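Local atomic coordinates of type IV pilus secretin PilQ family protein (Vibrio cholerae, PDB entry 6W6M), a protein that probably forms the outer-membrane channel through which the type IV competence pilus of this bacterium passes during natural transformation. Residues L335-T347 with S401-Q413. Numbering follows the deposited sequence.
Sequences LEELGVRWGVMST and SGTLLDLELSALQ
Arg341 and Glu408 form a salt bridge within a hydrogen-bonded pair whose backbones already hold each other twice, making three bonds in all. Their side chains run alongside each other from the same face of the sheet, and Arg341 NH2 reaches Glu408 OE1 at 2.9 Å, on the syn side of the carboxylate but 24° out of its plane. The approach lies near the guanidinium plane, although the two flat groups are turned 61° apart. Glu408 extends straight to this point (CG opposite the backbone N, chi1 -177°), whereas the arginine bends at chi3. Ile357 of a neighbouring subunit packs on Glu408. The pairing illustrates how secretins build their barrel wall from long antiparallel strands: between 335-347 and 404-413 the ladder is unbroken from Glu336–Gln413 to Met345–Leu404. Gln413 also pairs antiparallel with a strand of that subunit, so the sheet runs on across the interface. On the other face, apolar side chains from the two strands face each other in the non-hydrogen-bonded pairs. Leu407 CD1 touches Trp342 CB at 3.5 Å and, diagonally, Val340 CG1 at 4.1 Å, while Leu338 CD2 meets Ala411 CB at 3.8 Å. Back on the salt-bridge face, Ser410 OG bonds to Ser384 N.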
ATOM      1  N   LEU A 335     -53.848  -8.886 -35.358  1.00 75.71           N
ATOM      2  CA  LEU A 335     -54.446  -9.027 -34.029  1.00 75.71           C
ATOM      3  C   LEU A 335     -55.959  -8.909 -34.130  1.00 75.71           C
ATOM      4  O   LEU A 335     -56.454  -8.119 -34.939  1.00 75.71           O
ATOM      5  CB  LEU A 335     -53.885  -7.969 -33.092  1.00 75.71           C
ATOM      6  CG  LEU A 335     -54.231  -8.047 -31.615  1.00 75.71           C
ATOM      7  CD1 LEU A 335     -53.089  -7.541 -30.799  1.00 75.71           C
ATOM      8  CD2 LEU A 335     -55.444  -7.214 -31.346  1.00 75.71           C
ATOM      9  N   GLU A 336     -56.691  -9.677 -33.310  1.00 77.93           N
ATOM     10  CA  GLU A 336     -58.147  -9.609 -33.267  1.00 77.93           C
ATOM     11  C   GLU A 336     -58.696 -10.006 -31.900  1.00 77.93           C
ATOM     12  O   GLU A 336     -58.263 -10.997 -31.306  1.00 77.93           O
ATOM     13  CB  GLU A 336     -58.748 -10.498 -34.326  1.00 77.93           C
ATOM     14  CG  GLU A 336     -60.239 -10.432 -34.397  1.00 77.93           C
ATOM     15  CD  GLU A 336     -60.784 -11.297 -35.495  1.00 77.93           C
ATOM     16  OE1 GLU A 336     -59.974 -11.970 -36.166  1.00 77.93           O
ATOM     17  OE2 GLU A 336     -62.016 -11.311 -35.693  1.00 77.93           O
ATOM     18  N   GLU A 337     -59.676  -9.246 -31.419  1.00 79.75           N
ATOM     19  CA  GLU A 337     -60.286  -9.507 -30.118  1.00 79.75           C
ATOM     20  C   GLU A 337     -61.795  -9.241 -30.086  1.00 79.75           C
ATOM     21  O   GLU A 337     -62.270  -8.250 -30.628  1.00 79.75           O
ATOM     22  CB  GLU A 337     -59.589  -8.670 -29.047  1.00 79.75           C
ATOM     23  CG  GLU A 337     -59.956  -9.050 -27.624  1.00 79.75           C
ATOM     24  CD  GLU A 337     -59.236  -8.202 -26.597  1.00 79.75           C
ATOM     25  OE1 GLU A 337     -58.713  -7.133 -26.973  1.00 79.75           O
ATOM     26  OE2 GLU A 337     -59.194  -8.602 -25.415  1.00 79.75           O
ATOM     27  N   LEU A 338     -62.535 -10.136 -29.439  1.00 77.43           N
ATOM     28  CA  LEU A 338     -63.985 -10.034 -29.299  1.00 77.43           C
ATOM     29  C   LEU A 338     -64.404 -10.173 -27.838  1.00 77.43           C
ATOM     30  O   LEU A 338     -63.912 -11.047 -27.129  1.00 77.43           O
ATOM     31  CB  LEU A 338     -64.696 -11.116 -30.111  1.00 77.43           C
ATOM     32  CG  LEU A 338     -64.614 -11.140 -31.633  1.00 77.43           C
ATOM     33  CD1 LEU A 338     -65.271 -12.374 -32.174  1.00 77.43           C
ATOM     34  CD2 LEU A 338     -65.227  -9.922 -32.258  1.00 77.43           C
ATOM     35  N   GLY A 339     -65.346  -9.348 -27.388  1.00 79.31           N
ATOM     36  CA  GLY A 339     -65.748  -9.399 -25.993  1.00 79.31           C
ATOM     37  C   GLY A 339     -67.190  -9.000 -25.787  1.00 79.31           C
ATOM     38  O   GLY A 339     -67.782  -8.305 -26.617  1.00 79.31           O
ATOM     39  N   VAL A 340     -67.756  -9.427 -24.654  1.00 80.30           N
ATOM     40  CA  VAL A 340     -69.176  -9.255 -24.368  1.00 80.30           C
ATOM     41  C   VAL A 340     -69.398  -8.914 -22.900  1.00 80.30           C
ATOM     42  O   VAL A 340     -68.754  -9.462 -22.002  1.00 80.30           O
ATOM     43  CB  VAL A 340     -69.987 -10.511 -24.749  1.00 80.30           C
ATOM     44  CG1 VAL A 340     -71.418 -10.361 -24.337  1.00 80.30           C
ATOM     45  CG2 VAL A 340     -69.930 -10.743 -26.230  1.00 80.30           C
ATOM     46  N   ARG A 341     -70.360  -8.028 -22.655  1.00 85.05           N
ATOM     47  CA  ARG A 341     -70.645  -7.564 -21.301  1.00 85.05           C
ATOM     48  C   ARG A 341     -72.158  -7.472 -21.152  1.00 85.05           C
ATOM     49  O   ARG A 341     -72.774  -6.624 -21.794  1.00 85.05           O
ATOM     50  CB  ARG A 341     -69.986  -6.210 -21.075  1.00 85.05           C
ATOM     51  CG  ARG A 341     -69.350  -6.015 -19.736  1.00 85.05           C
ATOM     52  CD  ARG A 341     -68.254  -4.990 -19.827  1.00 85.05           C
ATOM     53  NE  ARG A 341     -68.720  -3.730 -20.381  1.00 85.05           N
ATOM     54  CZ  ARG A 341     -68.775  -2.591 -19.702  1.00 85.05           C
ATOM     55  NH1 ARG A 341     -68.382  -2.553 -18.441  1.00 85.05           N
ATOM     56  NH2 ARG A 341     -69.214  -1.489 -20.288  1.00 85.05           N
ATOM     57  N   TRP A 342     -72.769  -8.318 -20.326  1.00 85.24           N
ATOM     58  CA  TRP A 342     -74.216  -8.201 -20.169  1.00 85.24           C
ATOM     59  C   TRP A 342     -74.652  -8.454 -18.738  1.00 85.24           C
ATOM     60  O   TRP A 342     -73.951  -9.088 -17.948  1.00 85.24           O
ATOM     61  CB  TRP A 342     -74.991  -9.126 -21.114  1.00 85.24           C
ATOM     62  CG  TRP A 342     -74.816 -10.587 -20.919  1.00 85.24           C
ATOM     63  CD1 TRP A 342     -74.021 -11.406 -21.645  1.00 85.24           C
ATOM     64  CD2 TRP A 342     -75.491 -11.419 -19.973  1.00 85.24           C
ATOM     65  NE1 TRP A 342     -74.136 -12.691 -21.204  1.00 85.24           N
ATOM     66  CE2 TRP A 342     -75.036 -12.729 -20.174  1.00 85.24           C
ATOM     67  CE3 TRP A 342     -76.433 -11.182 -18.969  1.00 85.24           C
ATOM     68  CZ2 TRP A 342     -75.485 -13.803 -19.407  1.00 85.24           C
ATOM     69  CZ3 TRP A 342     -76.878 -12.246 -18.208  1.00 85.24           C
ATOM     70  CH2 TRP A 342     -76.403 -13.539 -18.430  1.00 85.24           C
ATOM     71  N   GLY A 343     -75.848  -7.955 -18.430  1.00 89.08           N
ATOM     72  CA  GLY A 343     -76.386  -8.050 -17.085  1.00 89.08           C
ATOM     73  C   GLY A 343     -77.897  -8.020 -17.066  1.00 89.08           C
ATOM     74  O   GLY A 343     -78.538  -7.530 -18.001  1.00 89.08           O
ATOM     75  N   VAL A 344     -78.472  -8.544 -15.984  1.00 91.17           N
ATOM     76  CA  VAL A 344     -79.914  -8.589 -15.799  1.00 91.17           C
ATOM     77  C   VAL A 344     -80.239  -8.185 -14.368  1.00 91.17           C
ATOM     78  O   VAL A 344     -79.393  -8.232 -13.476  1.00 91.17           O
ATOM     79  CB  VAL A 344     -80.503  -9.978 -16.111  1.00 91.17           C
ATOM     80  CG1 VAL A 344     -81.978 -10.018 -15.791  1.00 91.17           C
ATOM     81  CG2 VAL A 344     -80.278 -10.332 -17.552  1.00 91.17           C
ATOM     82  N   MET A 345     -81.483  -7.767 -14.157  1.00 96.42           N
ATOM     83  CA  MET A 345     -81.909  -7.344 -12.825  1.00 96.42           C
ATOM     84  C   MET A 345     -83.424  -7.389 -12.773  1.00 96.42           C
ATOM     85  O   MET A 345     -84.078  -6.638 -13.496  1.00 96.42           O
ATOM     86  CB  MET A 345     -81.393  -5.939 -12.534  1.00 96.42           C
ATOM     87  CG  MET A 345     -81.703  -5.416 -11.170  1.00 96.42           C
ATOM     88  SD  MET A 345     -80.946  -3.807 -10.911  1.00 96.42           S
ATOM     89  CE  MET A 345     -79.253  -4.257 -10.587  1.00 96.42           C
ATOM     90  N   SER A 346     -83.990  -8.253 -11.939  1.00 96.90           N
ATOM     91  CA  SER A 346     -85.436  -8.394 -11.953  1.00 96.90           C
ATOM     92  C   SER A 346     -85.951  -8.671 -10.552  1.00 96.90           C
ATOM     93  O   SER A 346     -85.250  -9.229  -9.709  1.00 96.90           O
ATOM     94  CB  SER A 346     -85.871  -9.504 -12.906  1.00 96.90           C
ATOM     95  OG  SER A 346     -85.390 -10.755 -12.466  1.00 96.90           O
ATOM     96  N   THR A 347     -87.200  -8.286 -10.315  1.00 99.40           N
ATOM     97  CA  THR A 347     -87.854  -8.517  -9.035  1.00 99.40           C
ATOM     98  C   THR A 347     -89.283  -8.974  -9.293  1.00 99.40           C
ATOM     99  O   THR A 347     -89.840  -8.734 -10.364  1.00 99.40           O
ATOM    100  CB  THR A 347     -87.843  -7.267  -8.145  1.00 99.40           C
ATOM    101  OG1 THR A 347     -88.509  -6.200  -8.821  1.00 99.40           O
ATOM    102  CG2 THR A 347     -86.433  -6.840  -7.853  1.00 99.40           C
ATOM    103  N   SER A 401     -92.342  -2.573 -13.549  1.00109.19           N
ATOM    104  CA  SER A 401     -92.249  -3.911 -12.978  1.00109.19           C
ATOM    105  C   SER A 401     -90.868  -4.207 -12.410  1.00109.19           C
ATOM    106  O   SER A 401     -90.688  -5.243 -11.763  1.00109.19           O
ATOM    107  CB  SER A 401     -92.613  -4.966 -14.024  1.00109.19           C
ATOM    108  OG  SER A 401     -91.696  -4.960 -15.100  1.00109.19           O
ATOM    109  N   GLY A 402     -89.892  -3.336 -12.652  1.00107.08           N
ATOM    110  CA  GLY A 402     -88.554  -3.465 -12.106  1.00107.08           C
ATOM    111  C   GLY A 402     -87.522  -4.000 -13.077  1.00107.08           C
ATOM    112  O   GLY A 402     -86.336  -3.673 -12.937  1.00107.08           O
ATOM    113  N   THR A 403     -87.934  -4.788 -14.066  1.00102.12           N
ATOM    114  CA  THR A 403     -86.996  -5.494 -14.927  1.00102.12           C
ATOM    115  C   THR A 403     -86.049  -4.534 -15.637  1.00102.12           C
ATOM    116  O   THR A 403     -86.441  -3.457 -16.087  1.00102.12           O
ATOM    117  CB  THR A 403     -87.763  -6.325 -15.951  1.00102.12           C
ATOM    118  OG1 THR A 403     -88.570  -7.288 -15.265  1.00102.12           O
ATOM    119  CG2 THR A 403     -86.814  -7.043 -16.896  1.00102.12           C
ATOM    120  N   LEU A 404     -84.784  -4.942 -15.737  1.00 96.08           N
ATOM    121  CA  LEU A 404     -83.766  -4.229 -16.497  1.00 96.08           C
ATOM    122  C   LEU A 404     -82.840  -5.259 -17.121  1.00 96.08           C
ATOM    123  O   LEU A 404     -82.499  -6.253 -16.478  1.00 96.08           O
ATOM    124  CB  LEU A 404     -82.973  -3.269 -15.603  1.00 96.08           C
ATOM    125  CG  LEU A 404     -81.990  -2.302 -16.258  1.00 96.08           C
ATOM    126  CD1 LEU A 404     -81.936  -1.013 -15.479  1.00 96.08           C
ATOM    127  CD2 LEU A 404     -80.612  -2.884 -16.335  1.00 96.08           C
ATOM    128  N   LEU A 405     -82.445  -5.025 -18.371  1.00 92.97           N
ATOM    129  CA  LEU A 405     -81.457  -5.906 -18.979  1.00 92.97           C
ATOM    130  C   LEU A 405     -80.589  -5.131 -19.961  1.00 92.97           C
ATOM    131  O   LEU A 405     -81.099  -4.350 -20.766  1.00 92.97           O
ATOM    132  CB  LEU A 405     -82.123  -7.102 -19.663  1.00 92.97           C
ATOM    133  CG  LEU A 405     -81.307  -8.260 -20.217  1.00 92.97           C
ATOM    134  CD1 LEU A 405     -82.069  -9.573 -20.092  1.00 92.97           C
ATOM    135  CD2 LEU A 405     -80.949  -7.984 -21.667  1.00 92.97           C
ATOM    136  N   ASP A 406     -79.276  -5.368 -19.888  1.00 91.34           N
ATOM    137  CA  ASP A 406     -78.273  -4.673 -20.688  1.00 91.34           C
ATOM    138  C   ASP A 406     -77.392  -5.665 -21.435  1.00 91.34           C
ATOM    139  O   ASP A 406     -77.035  -6.716 -20.893  1.00 91.34           O
ATOM    140  CB  ASP A 406     -77.381  -3.813 -19.809  1.00 91.34           C
ATOM    141  CG  ASP A 406     -78.086  -2.612 -19.262  1.00 91.34           C
ATOM    142  OD1 ASP A 406     -79.327  -2.627 -19.201  1.00 91.34           O
ATOM    143  OD2 ASP A 406     -77.400  -1.639 -18.907  1.00 91.34           O
ATOM    144  N   LEU A 407     -76.994  -5.299 -22.659  1.00 84.27           N
ATOM    145  CA  LEU A 407     -76.114  -6.142 -23.463  1.00 84.27           C
ATOM    146  C   LEU A 407     -75.200  -5.294 -24.334  1.00 84.27           C
ATOM    147  O   LEU A 407     -75.690  -4.553 -25.182  1.00 84.27           O
ATOM    148  CB  LEU A 407     -76.925  -7.089 -24.349  1.00 84.27           C
ATOM    149  CG  LEU A 407     -76.157  -7.998 -25.312  1.00 84.27           C
ATOM    150  CD1 LEU A 407     -75.269  -8.958 -24.564  1.00 84.27           C
ATOM    151  CD2 LEU A 407     -77.109  -8.769 -26.193  1.00 84.27           C
ATOM    152  N   GLU A 408     -73.883  -5.444 -24.170  1.00 82.91           N
ATOM    153  CA  GLU A 408     -72.895  -4.697 -24.943  1.00 82.91           C
ATOM    154  C   GLU A 408     -71.912  -5.640 -25.621  1.00 82.91           C
ATOM    155  O   GLU A 408     -71.428  -6.590 -25.001  1.00 82.91           O
ATOM    156  CB  GLU A 408     -72.124  -3.724 -24.060  1.00 82.91           C
ATOM    157  CG  GLU A 408     -71.138  -2.875 -24.822  1.00 82.91           C
ATOM    158  CD  GLU A 408     -70.416  -1.881 -23.939  1.00 82.91           C
ATOM    159  OE1 GLU A 408     -70.661  -1.881 -22.720  1.00 82.91           O
ATOM    160  OE2 GLU A 408     -69.589  -1.103 -24.459  1.00 82.91           O
ATOM    161  N   LEU A 409     -71.586  -5.372 -26.903  1.00 80.14           N
ATOM    162  CA  LEU A 409     -70.582  -6.095 -27.666  1.00 80.14           C
ATOM    163  C   LEU A 409     -69.407  -5.179 -27.963  1.00 80.14           C
ATOM    164  O   LEU A 409     -69.585  -3.974 -28.144  1.00 80.14           O
ATOM    165  CB  LEU A 409     -71.158  -6.608 -28.981  1.00 80.14           C
ATOM    166  CG  LEU A 409     -72.259  -7.655 -28.888  1.00 80.14           C
ATOM    167  CD1 LEU A 409     -72.812  -7.940 -30.259  1.00 80.14           C
ATOM    168  CD2 LEU A 409     -71.739  -8.924 -28.263  1.00 80.14           C
ATOM    169  N   SER A 410     -68.225  -5.735 -28.008  1.00 78.53           N
ATOM    170  CA  SER A 410     -67.059  -4.937 -28.358  1.00 78.53           C
ATOM    171  C   SER A 410     -66.077  -5.776 -29.156  1.00 78.53           C
ATOM    172  O   SER A 410     -66.026  -6.997 -29.017  1.00 78.53           O
ATOM    173  CB  SER A 410     -66.376  -4.356 -27.122  1.00 78.53           C
ATOM    174  OG  SER A 410     -65.866  -5.385 -26.306  1.00 78.53           O
ATOM    175  N   ALA A 411     -65.287  -5.099 -29.985  1.00 77.39           N
ATOM    176  CA  ALA A 411     -64.445  -5.776 -30.958  1.00 77.39           C
ATOM    177  C   ALA A 411     -63.234  -4.919 -31.289  1.00 77.39           C
ATOM    178  O   ALA A 411     -63.202  -3.717 -31.014  1.00 77.39           O
ATOM    179  CB  ALA A 411     -65.227  -6.102 -32.222  1.00 77.39           C
ATOM    180  N   LEU A 412     -62.226  -5.560 -31.885  1.00 80.26           N
ATOM    181  CA  LEU A 412     -61.055  -4.865 -32.409  1.00 80.26           C
ATOM    182  C   LEU A 412     -60.325  -5.771 -33.383  1.00 80.26           C
ATOM    183  O   LEU A 412     -60.312  -6.987 -33.204  1.00 80.26           O
ATOM    184  CB  LEU A 412     -60.103  -4.441 -31.289  1.00 80.26           C
ATOM    185  CG  LEU A 412     -58.800  -3.764 -31.706  1.00 80.26           C
ATOM    186  CD1 LEU A 412     -59.083  -2.464 -32.407  1.00 80.26           C
ATOM    187  CD2 LEU A 412     -57.931  -3.526 -30.503  1.00 80.26           C
ATOM    188  N   GLN A 413     -59.731  -5.203 -34.436  1.00 79.26           N
ATOM    189  CA  GLN A 413     -58.945  -5.966 -35.406  1.00 79.26           C
ATOM    190  C   GLN A 413     -57.912  -5.092 -36.126  1.00 79.26           C
ATOM    191  O   GLN A 413     -58.296  -4.228 -36.906  1.00 79.26           O
ATOM    192  CB  GLN A 413     -59.859  -6.612 -36.443  1.00 79.26           C
ATOM    193  CG  GLN A 413     -59.126  -7.538 -37.398  1.00 79.26           C
ATOM    194  CD  GLN A 413     -60.064  -8.298 -38.308  1.00 79.26           C
ATOM    195  OE1 GLN A 413     -61.282  -8.209 -38.175  1.00 79.26           O
ATOM    196  NE2 GLN A 413     -59.500  -9.050 -39.244  1.00 79.26           N
TER